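Local coordinates for uncharacterized protein (Cytophaga hutchinsonii ATCC 33406, PDB 3FF4) that is of unknown function but belongs to the CoA-binding domain family, and so probably binds coenzyme A or a related nucleotide cofactor on its Rossmann-like fold, at residues 66-69 against 70-73. Numbering follows the deposited sequence.
Sequences INPQ and NQLS
Asn-67 caps the N-terminus of the short, weakly bonded helical turn 68-71: its OD1 accepts from Asn-70 N at 2.7 Å, in a nearly straight bond with the donor almost in line with the C=O bond. A chi1 of 68° sets CG between backbone N and carbonyl carbon, turning OD1 toward the Asn-70 N-H. The two asparagine side chains cross obliquely with their amide planes 24° apart, Asn-70 CG lying 3.4 Å from Asn-67 OD1. A water accepts from Asn-70 ND2 and from Asn-67 N (both 2.8 Å), an indirect link beside the direct backbone cap.

Gln-71 reaches back instead past the start of the helix. Extended beyond CG, its chain carries NE2 to Ile-66 O (3.1 Å, N-H...O 173°), the acceptor lying in the Gln-71 amide plane while the donor is tilted from the carbonyl plane. The aliphatic part is also used, Ile-66 CD1 meeting Gln-71 CG at 3.6 Å. Main-chain support is thinner: Gln-71 N bonds only weakly to Asn-67 O and Pro-68 O, as does Leu-72 N to Gln-69 O (3.4 Å).

NE2 also donates to Thr-92 O, and OE1 accepts from Asn-94 ND2. With an alanine here in place of the glutamine, Ile-66 O and Thr-92 O would probably lose their shared donor and Asn-94 ND2 its acceptor, weakening the link to the loop that holds Thr-92 and Asn-94. The turn follows strand 61-64 of the parallel sheet, leads toward helix 75-81, and is pinned to that loop between strand 85-88 and helix 95-103.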
# COMPACT_ATOMS: atom_id res chain seq x y z
N ILE A 66 6.89 -2.76 2.55
CA ILE A 66 7.55 -3.53 3.60
C ILE A 66 8.18 -4.71 2.90
O ILE A 66 7.65 -5.17 1.90
CB ILE A 66 6.57 -4.03 4.70
CG1 ILE A 66 5.27 -4.53 4.07
CG2 ILE A 66 6.23 -2.91 5.71
CD1 ILE A 66 4.41 -5.39 5.05
N ASN A 67 9.32 -5.17 3.40
CA ASN A 67 10.03 -6.25 2.77
C ASN A 67 9.27 -7.57 3.01
O ASN A 67 8.43 -7.64 3.95
CB ASN A 67 11.50 -6.29 3.25
CG ASN A 67 11.66 -6.69 4.75
OD1 ASN A 67 10.94 -7.54 5.28
ND2 ASN A 67 12.63 -6.08 5.41
N PRO A 68 9.56 -8.60 2.20
CA PRO A 68 8.83 -9.85 2.29
C PRO A 68 8.89 -10.50 3.68
O PRO A 68 7.89 -11.09 4.12
CB PRO A 68 9.49 -10.73 1.23
CG PRO A 68 9.99 -9.74 0.21
CD PRO A 68 10.49 -8.60 1.05
N GLN A 69 10.02 -10.40 4.37
CA GLN A 69 10.13 -10.92 5.74
C GLN A 69 9.09 -10.27 6.67
O GLN A 69 8.37 -10.98 7.39
CB GLN A 69 11.55 -10.74 6.30
CG GLN A 69 12.54 -11.80 5.84
CD GLN A 69 13.99 -11.34 5.96
OE1 GLN A 69 14.29 -10.15 5.78
NE2 GLN A 69 14.88 -12.27 6.27
N ASN A 70 9.00 -8.94 6.63
CA ASN A 70 8.03 -8.18 7.43
C ASN A 70 6.57 -8.32 6.99
O ASN A 70 5.67 -7.94 7.75
CB ASN A 70 8.41 -6.69 7.49
CG ASN A 70 9.70 -6.44 8.26
OD1 ASN A 70 10.04 -7.16 9.21
ND2 ASN A 70 10.45 -5.42 7.84
N GLN A 71 6.33 -8.85 5.79
CA GLN A 71 4.99 -9.05 5.29
C GLN A 71 4.31 -10.21 6.00
O GLN A 71 3.11 -10.19 6.18
CB GLN A 71 4.99 -9.33 3.79
CG GLN A 71 5.29 -8.15 2.89
CD GLN A 71 5.57 -8.57 1.46
OE1 GLN A 71 5.10 -9.62 1.00
NE2 GLN A 71 6.31 -7.73 0.73
N LEU A 72 5.08 -11.22 6.39
CA LEU A 72 4.53 -12.40 7.07
C LEU A 72 3.52 -12.04 8.16
O LEU A 72 2.42 -12.59 8.20
CB LEU A 72 5.67 -13.21 7.68
CG LEU A 72 6.20 -14.40 6.90
CD1 LEU A 72 6.35 -14.15 5.42
CD2 LEU A 72 7.55 -14.85 7.52
N SER A 73 3.87 -11.09 9.02
CA SER A 73 2.99 -10.72 10.13
C SER A 73 1.76 -9.92 9.65
O SER A 73 0.88 -9.61 10.45
CB SER A 73 3.78 -9.90 11.16
OG SER A 73 4.33 -8.76 10.51
O HOH W 1 10.09 -3.73 5.70
O HOH W 2 6.66 -10.72 9.61